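Local coordinates for protein mRNA export factor (PDB 4YXP) that regulates viral gene expression as a homodimer, inhibiting host splicing and mediating nuclear export of intronless viral mRNAs, at residues B[123-128]-B[140-145]. Residues are numbered along the deposited sequence; the frame is centred on the assembly and turned at random.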
loop_
_atom_site.group_PDB
_atom_site.type_symbol
_atom_site.label_atom_id
_atom_site.label_comp_id
_atom_site.label_asym_id
_atom_site.label_seq_id
_atom_site.Cartn_x
_atom_site.Cartn_y
_atom_site.Cartn_z
ATOM N N LEU B 123 17.012 6.475 4.348
ATOM C CA LEU B 123 17.556 7.643 5.033
ATOM C C LEU B 123 18.990 7.421 5.520
ATOM O O LEU B 123 19.799 8.351 5.511
ATOM C CB LEU B 123 16.652 8.036 6.205
ATOM C CG LEU B 123 15.231 8.499 5.840
ATOM C CD1 LEU B 123 14.530 9.073 7.058
ATOM C CD2 LEU B 123 15.230 9.518 4.706
ATOM N N ALA B 124 19.319 6.202 5.938
ATOM C CA ALA B 124 20.691 5.915 6.355
ATOM C C ALA B 124 21.630 5.979 5.152
ATOM O O ALA B 124 22.773 6.433 5.265
ATOM C CB ALA B 124 20.777 4.558 7.032
ATOM N N TRP B 125 21.141 5.526 4.002
ATOM C CA TRP B 125 21.895 5.620 2.751
ATOM C C TRP B 125 22.170 7.081 2.414
ATOM O O TRP B 125 23.292 7.448 2.063
ATOM C CB TRP B 125 21.126 4.939 1.612
ATOM C CG TRP B 125 21.814 4.980 0.275
ATOM C CD1 TRP B 125 21.474 5.752 -0.801
ATOM C CD2 TRP B 125 22.950 4.204 -0.132
ATOM N NE1 TRP B 125 22.331 5.507 -1.850
ATOM C CE2 TRP B 125 23.245 4.562 -1.464
ATOM C CE3 TRP B 125 23.748 3.246 0.502
ATOM C CZ2 TRP B 125 24.305 3.995 -2.171
ATOM C CZ3 TRP B 125 24.800 2.683 -0.204
ATOM C CH2 TRP B 125 25.068 3.061 -1.526
ATOM N N CYS B 126 21.143 7.918 2.533
ATOM C CA CYS B 126 21.303 9.351 2.312
ATOM C C CYS B 126 22.304 9.946 3.297
ATOM O O CYS B 126 23.117 10.794 2.930
ATOM C CB CYS B 126 19.960 10.073 2.435
ATOM S SG CYS B 126 18.850 9.793 1.045
ATOM N N LYS B 127 22.246 9.505 4.550
ATOM C CA LYS B 127 23.134 10.049 5.569
ATOM C C LYS B 127 24.577 9.647 5.281
ATOM O O LYS B 127 25.510 10.407 5.552
ATOM C CB LYS B 127 22.728 9.584 6.972
ATOM C CG LYS B 127 23.474 10.340 8.065
ATOM C CD LYS B 127 23.103 9.900 9.470
ATOM C CE LYS B 127 23.934 10.668 10.494
ATOM N NZ LYS B 127 23.562 10.366 11.900
ATOM N N MET B 128 24.755 8.454 4.726
ATOM C CA MET B 128 26.084 7.976 4.364
ATOM C C MET B 128 26.645 8.801 3.206
ATOM O O MET B 128 27.819 9.179 3.217
ATOM C CB MET B 128 26.033 6.487 4.004
ATOM C CG MET B 128 27.371 5.894 3.552
ATOM S SD MET B 128 27.760 6.188 1.812
ATOM C CE MET B 128 26.437 5.298 0.996
ATOM N N ASP B 140 19.935 6.343 -8.685
ATOM C CA ASP B 140 20.341 5.450 -7.609
ATOM C C ASP B 140 19.147 4.567 -7.210
ATOM O O ASP B 140 18.071 5.091 -6.947
ATOM C CB ASP B 140 20.852 6.309 -6.443
ATOM C CG ASP B 140 21.230 5.510 -5.218
ATOM O OD1 ASP B 140 20.414 4.690 -4.749
ATOM O OD2 ASP B 140 22.347 5.743 -4.705
ATOM N N PRO B 141 19.314 3.229 -7.186
ATOM C CA PRO B 141 18.145 2.382 -6.896
ATOM C C PRO B 141 17.472 2.646 -5.548
ATOM O O PRO B 141 16.251 2.499 -5.446
ATOM C CB PRO B 141 18.724 0.963 -6.927
ATOM C CG PRO B 141 19.899 1.058 -7.833
ATOM C CD PRO B 141 20.481 2.421 -7.588
ATOM N N ILE B 142 18.247 3.022 -4.537
ATOM C CA ILE B 142 17.702 3.243 -3.203
ATOM C C ILE B 142 16.974 4.586 -3.159
ATOM O O ILE B 142 15.819 4.665 -2.727
ATOM C CB ILE B 142 18.815 3.158 -2.134
ATOM C CG1 ILE B 142 19.360 1.731 -2.076
ATOM C CG2 ILE B 142 18.290 3.582 -0.762
ATOM C CD1 ILE B 142 20.543 1.542 -1.136
ATOM N N ILE B 143 17.640 5.641 -3.614
ATOM C CA ILE B 143 17.025 6.963 -3.640
ATOM C C ILE B 143 15.836 6.966 -4.603
ATOM O O ILE B 143 14.795 7.571 -4.318
ATOM C CB ILE B 143 18.061 8.043 -4.012
ATOM C CG1 ILE B 143 19.131 8.127 -2.913
ATOM C CG2 ILE B 143 17.387 9.398 -4.213
ATOM C CD1 ILE B 143 20.269 9.072 -3.208
ATOM N N GLY B 144 15.986 6.276 -5.730
ATOM C CA GLY B 144 14.968 6.276 -6.766
ATOM C C GLY B 144 13.624 5.660 -6.392
ATOM O O GLY B 144 12.617 5.913 -7.059
ATOM N N THR B 145 13.594 4.848 -5.340
ATOM C CA THR B 145 12.350 4.176 -4.943
ATOM C C THR B 145 11.762 4.759 -3.661
ATOM O O THR B 145 10.954 4.113 -2.991
ATOM C CB THR B 145 12.561 2.659 -4.751
ATOM O OG1 THR B 145 13.629 2.426 -3.825
ATOM C CG2 THR B 145 12.884 1.985 -6.082
#
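Trp125 packs on Ile142 and Ile143 and hydrogen-bonds to Asp140 in a buried, mainly apolar contact between helix 112-132 and the short, weakly bonded helical turn at about 141-144. The indole NE1 donates to Asp140 OD2 over 2.9 Å, with an N-H...O angle of 148°. It meets OD2 on the syn side but out of the carboxylate plane, and ring and carboxylate planes stand 63° apart. With CG anti to the backbone N (chi1 180°), the indole extends toward segment 140-145. Ile142 CD1 sits over one face of the indole in a CH-pi contact, 3.9 Å from the centroid of the five-membered ring. Met128 CE lies on the opposite face, also toward the rim. At the ring edge, Ile143 CG1 approaches Trp125 CD1 to 3.9 Å. The contact belongs to the helical, strand-free C-terminal domain of ICP27, away from the zinc site. Asp140 is also the N-cap of the turn. Its OD1 takes two bonds, from Ile142 N (2.7 Å) and Ile143 N (3.1 Å). One carboxylate thus caps the turn with one oxygen and holds the indole with the other; these bonds restrain rotation of the carboxylate. Leu85 of helix 75-91 also packs on Trp125. The second subunit of the intertwined dimer adds its Phe269 against Trp125 and its Tyr268 against Ile142.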